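Maltose operon transcriptional repressor (Staphylococcus aureus subsp. aureus Mu50, PDB 3HCW) probably represses transcription of the maltose operon, with a periplasmic-binding-protein-like domain that presumably senses a small sugar-like effector. Local coordinates at residues 185-190 and 220-225; 55-60 and 84-89; 39-44 and 257-262; 97-102 and 146-151. One frame throughout, in Å; residues are numbered along the deposited sequence.

Overall arrangement
The four contacts illustrate how a two-subdomain, periplasmic-binding-protein-like fold is held together. Interactions 2 and 3 lie in the subdomain that carries the N-terminal strands, their centres 21 Å apart, and cover opposite faces of its sheet with helices. Interaction 1 does comparable work in the other subdomain, its centre 45 Å from that of interaction 2 and 49 Å from that of interaction 3. Between them, interaction 4 reaches from one subdomain to the other, about 10 Å from the centre of the chain, beside a glycerol in the cleft. It also touches interaction 2, where K84 NZ lies 3.7 Å from T101 CG2.

Interaction 1 (185-190 and 220-225)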
loop_
_atom_site.group_PDB
_atom_site.type_symbol
_atom_site.label_atom_id
_atom_site.label_comp_id
_atom_site.label_asym_id
_atom_site.label_seq_id
_atom_site.Cartn_x
_atom_site.Cartn_y
_atom_site.Cartn_z
ATOM N N THR A 185 -14.298 -1.417 28.865
ATOM C CA THR A 185 -15.368 -2.028 29.658
ATOM C C THR A 185 -16.716 -2.063 28.930
ATOM O O THR A 185 -17.400 -3.082 28.961
ATOM C CB THR A 185 -15.518 -1.363 31.067
ATOM O OG1 THR A 185 -14.241 -1.306 31.714
ATOM C CG2 THR A 185 -16.479 -2.161 31.953
ATOM N N ARG A 186 -17.086 -0.967 28.269
ATOM C CA ARG A 186 -18.335 -0.941 27.500
ATOM C C ARG A 186 -18.234 -1.806 26.235
ATOM O O ARG A 186 -19.188 -2.503 25.868
ATOM C CB ARG A 186 -18.762 0.493 27.166
ATOM C CG ARG A 186 -20.228 0.603 26.722
ATOM C CD ARG A 186 -20.851 1.917 27.161
ATOM N NE ARG A 186 -22.283 2.005 26.863
ATOM C CZ ARG A 186 -23.255 1.531 27.641
ATOM N NH1 ARG A 186 -24.520 1.683 27.267
ATOM N NH2 ARG A 186 -22.975 0.906 28.785
ATOM N N LEU A 187 -17.057 -1.785 25.606
ATOM C CA LEU A 187 -16.775 -2.592 24.423
ATOM C C LEU A 187 -16.832 -4.093 24.715
ATOM O O LEU A 187 -16.977 -4.901 23.799
ATOM C CB LEU A 187 -15.416 -2.211 23.803
ATOM C CG LEU A 187 -15.282 -0.813 23.165
ATOM C CD1 LEU A 187 -13.918 -0.613 22.529
ATOM C CD2 LEU A 187 -16.362 -0.493 22.138
ATOM N N LYS A 188 -16.740 -4.451 25.996
ATOM C CA LYS A 188 -16.772 -5.839 26.442
ATOM C C LYS A 188 -18.126 -6.225 27.057
ATOM O O LYS A 188 -18.339 -7.377 27.434
ATOM C CB LYS A 188 -15.645 -6.082 27.449
ATOM C CG LYS A 188 -14.872 -7.370 27.229
ATOM C CD LYS A 188 -13.771 -7.188 26.190
ATOM C CE LYS A 188 -12.846 -8.396 26.156
ATOM N NZ LYS A 188 -13.430 -9.547 25.412
ATOM N N ASP A 189 -19.029 -5.253 27.168
ATOM C CA ASP A 189 -20.368 -5.504 27.689
ATOM C C ASP A 189 -21.222 -6.239 26.651
ATOM O O ASP A 189 -21.472 -5.707 25.568
ATOM C CB ASP A 189 -21.048 -4.197 28.103
ATOM C CG ASP A 189 -22.205 -4.420 29.072
ATOM O OD1 ASP A 189 -22.190 -3.805 30.156
ATOM O OD2 ASP A 189 -23.127 -5.205 28.762
ATOM N N PRO A 190 -21.680 -7.460 26.987
ATOM C CA PRO A 190 -22.452 -8.308 26.072
ATOM C C PRO A 190 -23.875 -7.814 25.816
ATOM O O PRO A 190 -24.469 -8.161 24.793
ATOM C CB PRO A 190 -22.490 -9.662 26.791
ATOM C CG PRO A 190 -21.495 -9.565 27.911
ATOM C CD PRO A 190 -21.473 -8.124 28.284
ATOM N N LYS A 220 -17.726 -10.281 17.297
ATOM C CA LYS A 220 -18.309 -10.657 18.609
ATOM C C LYS A 220 -18.482 -9.525 19.655
ATOM O O LYS A 220 -19.581 -9.317 20.181
ATOM C CB LYS A 220 -17.541 -11.817 19.235
ATOM C CG LYS A 220 -18.164 -12.327 20.529
ATOM C CD LYS A 220 -17.233 -13.254 21.276
ATOM C CE LYS A 220 -17.914 -13.807 22.524
ATOM N NZ LYS A 220 -17.014 -14.701 23.298
ATOM N N ASP A 221 -17.419 -8.798 19.962
ATOM C CA ASP A 221 -17.562 -7.717 20.947
ATOM C C ASP A 221 -18.078 -6.470 20.249
ATOM O O ASP A 221 -19.014 -5.843 20.724
ATOM C CB ASP A 221 -16.250 -7.429 21.683
ATOM C CG ASP A 221 -15.862 -8.532 22.652
ATOM O OD1 ASP A 221 -16.726 -8.985 23.430
ATOM O OD2 ASP A 221 -14.675 -8.927 22.653
ATOM N N VAL A 222 -17.455 -6.130 19.118
ATOM C CA VAL A 222 -17.847 -4.965 18.325
ATOM C C VAL A 222 -17.751 -5.255 16.839
ATOM O O VAL A 222 -16.916 -6.038 16.396
ATOM C CB VAL A 222 -16.994 -3.680 18.623
ATOM C CG1 VAL A 222 -17.286 -3.136 19.990
ATOM C CG2 VAL A 222 -15.493 -3.930 18.423
ATOM N N MET A 223 -18.625 -4.618 16.068
ATOM C CA MET A 223 -18.575 -4.682 14.615
ATOM C C MET A 223 -17.738 -3.498 14.102
ATOM O O MET A 223 -17.704 -2.417 14.712
ATOM C CB MET A 223 -19.992 -4.647 14.012
ATOM C CG MET A 223 -20.877 -5.925 14.229
ATOM S SD MET A 223 -22.516 -5.850 13.401
ATOM C CE MET A 223 -22.893 -4.119 13.488
ATOM N N THR A 224 -17.037 -3.699 12.995
ATOM C CA THR A 224 -16.179 -2.637 12.465
ATOM C C THR A 224 -16.379 -2.478 10.978
ATOM O O THR A 224 -16.758 -3.434 10.286
ATOM C CB THR A 224 -14.658 -2.841 12.787
ATOM O OG1 THR A 224 -14.187 -4.053 12.198
ATOM C CG2 THR A 224 -14.407 -2.892 14.299
ATOM N N ALA A 225 -16.150 -1.255 10.507
ATOM C CA ALA A 225 -16.253 -0.901 9.107
ATOM C C ALA A 225 -15.484 0.397 8.842
ATOM O O ALA A 225 -15.185 1.149 9.773
ATOM C CB ALA A 225 -17.722 -0.750 8.707
#
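The carboxylate of D221 is the flat group of this contact, and K188 reaches one of its oxygens obliquely. NZ of K188 lies 3.1 Å from OD2 of D221, on the syn side but 33° out of the carboxylate plane, in a salt bridge that is also a hydrogen bond. It joins two elements of a Rossmann-like alpha/beta subdomain through the residue after helix 173-187 and the one before strand 222-227. K188 is modelled in two conformers, so the bridge is certain for one of them alone. Bends at chi2 and chi4 curl that chain, whose CB starts out directed away from D221, back to the carboxylate. OD2 is shared, since the backbone N of E217 also donates to it, while NZ has a weak bond to the carbonyl O of N215.

Beside the ion pair the packing turns apolar. With CG anti to its carbonyl carbon (chi1 -67°), L187 sends CD2 across to CG1 of V222, 3.5 Å away in one of the two modelled conformers of that valine. Both side chains also rest on Q194 of the neighbouring strand 194-198, so the leucine-valine pair continues the layer between helix and sheet. Between the two halves of the contact, the carbonyl O of L187 comes 3.4 Å from CB of D221.

Interaction 2 (55-60 and 84-89); sequences DLMDEV and KQMLID
M86 carries this contact, reaching over from helix 82-89 to the backbone of helix 53-65. CE of M86 sits 3.3 Å from the carbonyl O of M57, a close methyl-oxygen approach, and 3.8 Å from CE of M57, so that the two thioether ends meet methyl to methyl. With CG anti to the backbone N (chi1 -178°), M86 runs extended across the gap and bends only at chi3, which swings CE toward M57. SD of M86 lies 4.1 Å from CG1 of V60. CG1 of V60 has a second neighbour, CD2 of L87 at 4.0 Å, and the valine and leucine side chains cross at about a right angle. No hydrogen bond links the two segments; methyls and a sulfur meet one another and, at one point, a backbone oxygen.

The next shell explains the placing. V60 and L87 both rest on F72 of strand 71-74, and L87 continues onto L74 and onto F94 of strand 94-97, so the inner half of the contact belongs to the hydrophobic core. The methionines lie farther out, M57 also packing on P82 at the start of the second helix. At the far flank of the first helix, E59 OE1 accepts a hydrogen bond from the backbone N of V49, tying that helix to the loop before it.

The axes of the two short segments pass 10.8 Å apart at a crossing angle of -27°, as expected for neighbouring helices laid side by side on one face of a parallel Rossmann-like sheet, each following a strand in beta-alpha-beta succession.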
loop_
_atom_site.group_PDB
_atom_site.type_symbol
_atom_site.label_atom_id
_atom_site.label_comp_id
_atom_site.label_asym_id
_atom_site.label_seq_id
_atom_site.Cartn_x
_atom_site.Cartn_y
_atom_site.Cartn_z
ATOM N N ASP A 55 6.297 24.481 2.715
ATOM C CA ASP A 55 7.118 23.862 1.678
ATOM C C ASP A 55 6.315 23.515 0.415
ATOM O O ASP A 55 6.851 23.568 -0.692
ATOM C CB ASP A 55 7.820 22.612 2.225
ATOM C CG ASP A 55 8.976 22.939 3.166
ATOM O OD1 ASP A 55 9.383 24.117 3.255
ATOM O OD2 ASP A 55 9.484 22.004 3.818
ATOM N N LEU A 56 5.041 23.158 0.586
ATOM C CA LEU A 56 4.161 22.823 -0.540
ATOM C C LEU A 56 3.742 24.085 -1.274
ATOM O O LEU A 56 3.524 24.057 -2.484
ATOM C CB LEU A 56 2.930 22.024 -0.074
ATOM C CG LEU A 56 2.016 21.293 -1.072
ATOM C CD1 LEU A 56 2.636 20.003 -1.596
ATOM C CD2 LEU A 56 0.684 20.980 -0.415
ATOM N N MET A 57 3.638 25.193 -0.544
ATOM C CA MET A 57 3.427 26.499 -1.170
ATOM C C MET A 57 4.660 26.922 -1.966
ATOM O O MET A 57 4.542 27.527 -3.030
ATOM C CB MET A 57 3.065 27.564 -0.134
ATOM C CG MET A 57 1.603 27.543 0.279
ATOM S SD MET A 57 1.079 29.004 1.195
ATOM C CE MET A 57 0.593 30.100 -0.142
ATOM N N ASP A 58 5.837 26.579 -1.450
ATOM C CA ASP A 58 7.092 26.873 -2.129
ATOM C C ASP A 58 7.250 26.065 -3.410
ATOM O O ASP A 58 7.504 26.635 -4.473
ATOM C CB ASP A 58 8.287 26.644 -1.193
ATOM C CG ASP A 58 8.442 27.748 -0.159
ATOM O OD1 ASP A 58 7.853 28.835 -0.343
ATOM O OD2 ASP A 58 9.156 27.525 0.842
ATOM N N GLU A 59 7.064 24.749 -3.312
ATOM C CA GLU A 59 7.344 23.856 -4.435
ATOM C C GLU A 59 6.313 23.897 -5.566
ATOM O O GLU A 59 6.649 23.607 -6.715
ATOM C CB GLU A 59 7.646 22.427 -3.962
ATOM C CG GLU A 59 6.505 21.438 -3.947
ATOM C CD GLU A 59 6.965 20.061 -4.390
ATOM O OE1 GLU A 59 6.850 19.093 -3.613
ATOM O OE2 GLU A 59 7.469 19.950 -5.523
ATOM N N VAL A 60 5.074 24.270 -5.249
ATOM C CA VAL A 60 4.067 24.480 -6.286
ATOM C C VAL A 60 4.332 25.813 -6.983
ATOM O O VAL A 60 4.218 25.899 -8.205
ATOM C CB VAL A 60 2.619 24.382 -5.742
ATOM C CG1 VAL A 60 1.603 24.951 -6.745
ATOM C CG2 VAL A 60 2.278 22.929 -5.399
ATOM N N LYS A 84 -4.650 26.440 -3.441
ATOM C CA LYS A 84 -5.767 26.635 -4.373
ATOM C C LYS A 84 -5.902 28.123 -4.717
ATOM O O LYS A 84 -6.202 28.468 -5.859
ATOM C CB LYS A 84 -7.082 26.089 -3.796
ATOM C CG LYS A 84 -8.277 26.107 -4.771
ATOM C CD LYS A 84 -9.477 25.312 -4.250
ATOM C CE LYS A 84 -10.251 26.068 -3.174
ATOM N NZ LYS A 84 -11.279 25.209 -2.522
ATOM N N GLN A 85 -5.671 28.991 -3.726
ATOM C CA GLN A 85 -5.613 30.445 -3.943
ATOM C C GLN A 85 -4.453 30.881 -4.842
ATOM O O GLN A 85 -4.598 31.812 -5.636
ATOM C CB GLN A 85 -5.547 31.206 -2.613
ATOM C CG GLN A 85 -6.876 31.814 -2.178
ATOM C CD GLN A 85 -7.486 32.738 -3.229
ATOM O OE1 GLN A 85 -8.630 32.545 -3.650
ATOM N NE2 GLN A 85 -6.724 33.742 -3.659
ATOM N N MET A 86 -3.315 30.198 -4.704
ATOM C CA MET A 86 -2.126 30.434 -5.533
ATOM C C MET A 86 -2.443 30.225 -7.016
ATOM O O MET A 86 -2.212 31.123 -7.825
ATOM C CB MET A 86 -0.973 29.526 -5.070
ATOM C CG MET A 86 0.366 29.692 -5.800
ATOM S SD MET A 86 1.612 28.626 -5.043
ATOM C CE MET A 86 2.045 29.639 -3.634
ATOM N N LEU A 87 -3.013 29.066 -7.353
ATOM C CA LEU A 87 -3.398 28.741 -8.735
ATOM C C LEU A 87 -4.489 29.653 -9.290
ATOM O O LEU A 87 -4.592 29.831 -10.504
ATOM C CB LEU A 87 -3.860 27.288 -8.850
ATOM C CG LEU A 87 -3.054 26.155 -8.217
ATOM C CD1 LEU A 87 -3.831 24.865 -8.337
ATOM C CD2 LEU A 87 -1.669 26.007 -8.825
ATOM N N ILE A 88 -5.305 30.214 -8.398
ATOM C CA ILE A 88 -6.323 31.194 -8.778
ATOM C C ILE A 88 -5.680 32.555 -9.059
ATOM O O ILE A 88 -5.978 33.186 -10.082
ATOM C CB ILE A 88 -7.462 31.277 -7.719
ATOM C CG1 ILE A 88 -8.374 30.047 -7.844
ATOM C CG2 ILE A 88 -8.289 32.566 -7.871
ATOM C CD1 ILE A 88 -9.227 29.759 -6.625
ATOM N N ASP A 89 -4.785 32.981 -8.164
ATOM C CA ASP A 89 -4.026 34.232 -8.324
ATOM C C ASP A 89 -3.172 34.245 -9.593
ATOM O O ASP A 89 -3.139 35.241 -10.320
ATOM C CB ASP A 89 -3.122 34.482 -7.107
ATOM C CG ASP A 89 -3.897 34.913 -5.870
ATOM O OD1 ASP A 89 -3.536 34.462 -4.759
ATOM O OD2 ASP A 89 -4.861 35.700 -6.006
#

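Interaction 3 (39-44 and 257-262); sequences NQHGYG and AILNIL
L259 comes first along helix 247-263 and forks between two rings. CD1 of L259 lies over one face of Y43, 4.1 Å from the ring centroid and 21° off the normal, a CH-pi contact displaced toward the CG-CD1 side of the ring. The other branch, CD2 of L259, approaches the imidazole obliquely and stands 3.8 Å from CG of H41. Neither chi1 (-100°) nor chi2 (30°) of the leucine is staggered; together they turn the fork at CG so that one methyl meets each ring. One turn later L262 meets the outer end of the same tyrosine, its CD1 3.7 Å from CE2 of Y43, so the two leucines grip the ring at different points along its length.

Polar bonds hold the loop side. ND1 of H41 is hydrogen-bonded to the carbonyl O of T37, which anchors the imidazole to the preceding helix. ND2 of N39 donates to the carbonyl O of Y43 over 2.8 Å, in the carbonyl plane, and fastens the turn just before strand 44-47.

Y43 and L262 both continue onto I10 of strand 9-13. The contact thus packs helix 247-263 beside the end of helix 25-39 on a shared face of the sheet, a typical helical layer of the Rossmann-like subdomains in periplasmic-binding-protein folds, assembled here from remote parts of the chain.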
loop_
_atom_site.group_PDB
_atom_site.type_symbol
_atom_site.label_atom_id
_atom_site.label_comp_id
_atom_site.label_asym_id
_atom_site.label_seq_id
_atom_site.Cartn_x
_atom_site.Cartn_y
_atom_site.Cartn_z
ATOM N N ASN A 39 -1.051 9.638 -19.826
ATOM C CA ASN A 39 -0.039 8.990 -20.670
ATOM C C ASN A 39 -0.606 8.417 -21.975
ATOM O O ASN A 39 0.146 8.146 -22.917
ATOM C CB ASN A 39 0.721 7.883 -19.913
ATOM C CG ASN A 39 1.578 8.410 -18.751
ATOM O OD1 ASN A 39 2.053 7.621 -17.938
ATOM N ND2 ASN A 39 1.765 9.727 -18.661
ATOM N N GLN A 40 -1.924 8.240 -22.034
ATOM C CA GLN A 40 -2.573 7.766 -23.255
ATOM C C GLN A 40 -2.857 8.912 -24.228
ATOM O O GLN A 40 -3.330 8.681 -25.341
ATOM C CB GLN A 40 -3.869 7.017 -22.928
ATOM C CG GLN A 40 -3.676 5.577 -22.484
ATOM C CD GLN A 40 -4.761 5.107 -21.518
ATOM O OE1 GLN A 40 -5.848 5.684 -21.452
ATOM N NE2 GLN A 40 -4.458 4.061 -20.752
ATOM N N HIS A 41 -2.566 10.141 -23.803
ATOM C CA HIS A 41 -2.807 11.328 -24.623
ATOM C C HIS A 41 -1.564 12.217 -24.750
ATOM O O HIS A 41 -1.669 13.411 -25.053
ATOM C CB HIS A 41 -3.998 12.116 -24.066
ATOM C CG HIS A 41 -5.308 11.400 -24.190
ATOM N ND1 HIS A 41 -5.700 10.407 -23.319
ATOM C CD2 HIS A 41 -6.313 11.531 -25.087
ATOM C CE1 HIS A 41 -6.889 9.954 -23.675
ATOM N NE2 HIS A 41 -7.284 10.622 -24.744
ATOM N N GLY A 42 -0.391 11.631 -24.509
ATOM C CA GLY A 42 0.888 12.334 -24.655
ATOM C C GLY A 42 1.272 13.287 -23.529
ATOM O O GLY A 42 2.200 14.094 -23.674
ATOM N N TYR A 43 0.562 13.197 -22.407
ATOM C CA TYR A 43 0.828 14.049 -21.256
ATOM C C TYR A 43 1.598 13.317 -20.172
ATOM O O TYR A 43 1.316 12.157 -19.873
ATOM C CB TYR A 43 -0.477 14.640 -20.702
ATOM C CG TYR A 43 -0.939 15.869 -21.459
ATOM C CD1 TYR A 43 -1.608 15.753 -22.687
ATOM C CD2 TYR A 43 -0.686 17.151 -20.960
ATOM C CE1 TYR A 43 -2.027 16.881 -23.387
ATOM C CE2 TYR A 43 -1.103 18.288 -21.648
ATOM C CZ TYR A 43 -1.773 18.145 -22.856
ATOM O OH TYR A 43 -2.176 19.265 -23.541
ATOM N N GLY A 44 2.592 13.996 -19.609
ATOM C CA GLY A 44 3.347 13.466 -18.476
ATOM C C GLY A 44 2.751 14.004 -17.191
ATOM O O GLY A 44 1.898 14.892 -17.225
ATOM N N ALA A 257 -10.826 15.213 -17.417
ATOM C CA ALA A 257 -11.305 16.592 -17.233
ATOM C C ALA A 257 -10.235 17.633 -17.546
ATOM O O ALA A 257 -10.502 18.585 -18.264
ATOM C CB ALA A 257 -11.828 16.808 -15.818
ATOM N N ILE A 258 -9.031 17.444 -17.010
ATOM C CA ILE A 258 -7.958 18.426 -17.176
ATOM C C ILE A 258 -7.478 18.492 -18.637
ATOM O O ILE A 258 -7.180 19.577 -19.144
ATOM C CB ILE A 258 -6.805 18.212 -16.146
ATOM C CG1 ILE A 258 -5.882 19.437 -16.060
ATOM C CG2 ILE A 258 -6.038 16.916 -16.419
ATOM C CD1 ILE A 258 -6.592 20.766 -15.689
ATOM N N LEU A 259 -7.465 17.333 -19.302
ATOM C CA LEU A 259 -7.145 17.208 -20.721
ATOM C C LEU A 259 -8.154 17.947 -21.579
ATOM O O LEU A 259 -7.784 18.598 -22.556
ATOM C CB LEU A 259 -7.130 15.736 -21.126
ATOM C CG LEU A 259 -5.809 14.972 -21.263
ATOM C CD1 LEU A 259 -4.705 15.476 -20.329
ATOM C CD2 LEU A 259 -6.057 13.467 -21.096
ATOM N N ASN A 260 -9.424 17.848 -21.193
ATOM C CA ASN A 260 -10.515 18.508 -21.895
ATOM C C ASN A 260 -10.461 20.023 -21.709
ATOM O O ASN A 260 -10.723 20.774 -22.646
ATOM C CB ASN A 260 -11.871 17.945 -21.454
ATOM C CG ASN A 260 -12.139 16.521 -21.987
ATOM O OD1 ASN A 260 -13.174 15.931 -21.682
ATOM N ND2 ASN A 260 -11.209 15.973 -22.768
ATOM N N ILE A 261 -10.097 20.460 -20.505
ATOM C CA ILE A 261 -9.875 21.876 -20.234
ATOM C C ILE A 261 -8.729 22.432 -21.106
ATOM O O ILE A 261 -8.863 23.500 -21.703
ATOM C CB ILE A 261 -9.675 22.139 -18.715
ATOM C CG1 ILE A 261 -10.985 21.853 -17.970
ATOM C CG2 ILE A 261 -9.201 23.570 -18.446
ATOM C CD1 ILE A 261 -11.087 22.444 -16.580
ATOM N N LEU A 262 -7.641 21.672 -21.228
ATOM C CA LEU A 262 -6.488 22.081 -22.044
ATOM C C LEU A 262 -6.720 22.036 -23.564
ATOM O O LEU A 262 -5.985 22.679 -24.316
ATOM C CB LEU A 262 -5.240 21.268 -21.675
ATOM C CG LEU A 262 -4.661 21.484 -20.277
ATOM C CD1 LEU A 262 -3.686 20.363 -19.932
ATOM C CD2 LEU A 262 -4.009 22.865 -20.122
#

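Interaction 4 (97-102 and 146-151); sequences IGKPTS and SKDRIQ
An extended chi1 (-151°) carries K99 away from its loop toward D148, and bends at chi2 and chi3, the latter (-30°) midway between staggered and eclipsed, turn the amine onto the carboxylate. D148 answers from the opposite direction, its carboxylate projecting from helix 144-159 toward the loop. NZ of K99 comes to 2.8 Å from OD2 of D148, which uses its syn lone pair. This is both a hydrogen bond and a salt bridge, and the one residue contact between the two segments.

The lysine does not approach by its amine alone. CE of K99 lies 3.3 Å from OD1 and equally far from OD2 of D148, so the last methylene straddles the pair of oxygens while NZ favours one. The aspartate is buried against N115 and I116 of helix 115-129, and K99 also packs on D112 of strand 110-113, while the carbonyl O of K99 accepts a hydrogen bond from OG of S77, which helps to hold the loop.

The loop follows strand 94-97 of one subdomain and the helix belongs to the other, so the bridge spans the cleft that in LacI-type relatives of this fold receives the effector. A glycerol, probably from the crystallisation liquor, lies nearby, hydrogen-bonded to NH1 of R149 and weakly to the carbonyl O of I97. The two segments bury just 87 Å² between them and meet through this ion pair, a charged link across the cleft whose partly buried setting would probably strengthen the attraction.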
loop_
_atom_site.group_PDB
_atom_site.type_symbol
_atom_site.label_atom_id
_atom_site.label_comp_id
_atom_site.label_asym_id
_atom_site.label_seq_id
_atom_site.Cartn_x
_atom_site.Cartn_y
_atom_site.Cartn_z
ATOM N N ILE A 97 -9.763 17.290 -6.849
ATOM C CA ILE A 97 -10.409 16.090 -6.383
ATOM C C ILE A 97 -10.919 16.349 -4.964
ATOM O O ILE A 97 -10.134 16.457 -4.013
ATOM C CB ILE A 97 -9.503 14.861 -6.478
ATOM C CG1 ILE A 97 -9.045 14.679 -7.927
ATOM C CG2 ILE A 97 -10.242 13.620 -5.986
ATOM C CD1 ILE A 97 -8.302 13.399 -8.180
ATOM N N GLY A 98 -12.245 16.481 -4.857
ATOM C CA GLY A 98 -12.932 16.748 -3.592
ATOM C C GLY A 98 -14.178 17.599 -3.786
ATOM O O GLY A 98 -14.676 17.738 -4.911
ATOM N N LYS A 99 -14.671 18.173 -2.687
ATOM C CA LYS A 99 -15.931 18.921 -2.682
ATOM C C LYS A 99 -15.774 20.440 -2.864
ATOM O O LYS A 99 -14.972 21.064 -2.165
ATOM C CB LYS A 99 -16.681 18.669 -1.373
ATOM C CG LYS A 99 -18.212 18.766 -1.500
ATOM C CD LYS A 99 -18.854 19.434 -0.288
ATOM C CE LYS A 99 -18.074 19.199 0.989
ATOM N NZ LYS A 99 -18.879 19.625 2.166
ATOM N N PRO A 100 -16.562 21.033 -3.785
ATOM C CA PRO A 100 -16.680 22.492 -3.912
ATOM C C PRO A 100 -17.223 23.090 -2.629
ATOM O O PRO A 100 -18.181 22.567 -2.059
ATOM C CB PRO A 100 -17.686 22.674 -5.054
ATOM C CG PRO A 100 -18.402 21.351 -5.182
ATOM C CD PRO A 100 -17.387 20.327 -4.788
ATOM N N THR A 101 -16.603 24.171 -2.179
ATOM C CA THR A 101 -16.891 24.729 -0.863
ATOM C C THR A 101 -17.177 26.242 -0.877
ATOM O O THR A 101 -17.387 26.851 0.176
ATOM C CB THR A 101 -15.745 24.382 0.134
ATOM O OG1 THR A 101 -15.902 25.133 1.346
ATOM C CG2 THR A 101 -14.369 24.683 -0.464
ATOM N N SER A 102 -17.207 26.840 -2.066
ATOM C CA SER A 102 -17.244 28.300 -2.177
ATOM C C SER A 102 -17.944 28.801 -3.437
ATOM O O SER A 102 -18.324 28.009 -4.301
ATOM C CB SER A 102 -15.818 28.856 -2.117
ATOM O OG SER A 102 -15.831 30.210 -1.716
ATOM N N SER A 146 -13.748 14.291 5.806
ATOM C CA SER A 146 -14.040 14.071 7.211
ATOM C C SER A 146 -15.391 14.675 7.606
ATOM O O SER A 146 -16.237 13.964 8.156
ATOM C CB SER A 146 -12.891 14.618 8.076
ATOM O OG SER A 146 -13.127 14.414 9.456
ATOM N N LYS A 147 -15.607 15.955 7.279
ATOM C CA LYS A 147 -16.875 16.638 7.580
ATOM C C LYS A 147 -18.082 15.950 6.933
ATOM O O LYS A 147 -19.126 15.792 7.564
ATOM C CB LYS A 147 -16.844 18.104 7.127
ATOM C CG LYS A 147 -15.903 19.024 7.897
ATOM C CD LYS A 147 -16.007 20.440 7.314
ATOM C CE LYS A 147 -15.409 21.503 8.229
ATOM N NZ LYS A 147 -13.924 21.495 8.220
ATOM N N ASP A 148 -17.936 15.578 5.666
ATOM C CA ASP A 148 -18.994 14.882 4.925
ATOM C C ASP A 148 -19.344 13.503 5.495
ATOM O O ASP A 148 -20.507 13.175 5.615
ATOM C CB ASP A 148 -18.592 14.717 3.467
ATOM C CG ASP A 148 -18.719 15.988 2.674
ATOM O OD1 ASP A 148 -18.531 15.916 1.439
ATOM O OD2 ASP A 148 -19.010 17.045 3.276
ATOM N N ARG A 149 -18.324 12.715 5.839
ATOM C CA ARG A 149 -18.530 11.364 6.375
ATOM C C ARG A 149 -19.064 11.379 7.811
ATOM O O ARG A 149 -19.912 10.558 8.158
ATOM C CB ARG A 149 -17.268 10.495 6.223
ATOM C CG ARG A 149 -16.950 10.152 4.753
ATOM C CD ARG A 149 -15.692 9.303 4.591
ATOM N NE ARG A 149 -15.314 9.176 3.180
ATOM C CZ ARG A 149 -14.125 8.762 2.736
ATOM N NH1 ARG A 149 -13.162 8.428 3.583
ATOM N NH2 ARG A 149 -13.889 8.707 1.429
ATOM N N ILE A 150 -18.583 12.317 8.631
ATOM C CA ILE A 150 -19.182 12.578 9.946
ATOM C C ILE A 150 -20.664 12.967 9.819
ATOM O O ILE A 150 -21.517 12.383 10.496
ATOM C CB ILE A 150 -18.349 13.619 10.778
ATOM C CG1 ILE A 150 -17.011 12.993 11.200
ATOM C CG2 ILE A 150 -19.108 14.094 12.022
ATOM C CD1 ILE A 150 -15.973 13.955 11.694
ATOM N N GLN A 151 -20.975 13.925 8.943
ATOM C CA GLN A 151 -22.367 14.345 8.728
ATOM C C GLN A 151 -23.324 13.195 8.334
ATOM O O GLN A 151 -24.430 13.099 8.860
ATOM C CB GLN A 151 -22.443 15.473 7.694
ATOM C CG GLN A 151 -23.860 16.039 7.459
ATOM C CD GLN A 151 -24.505 16.560 8.731
ATOM O OE1 GLN A 151 -24.114 17.606 9.256
ATOM N NE2 GLN A 151 -25.505 15.831 9.234
#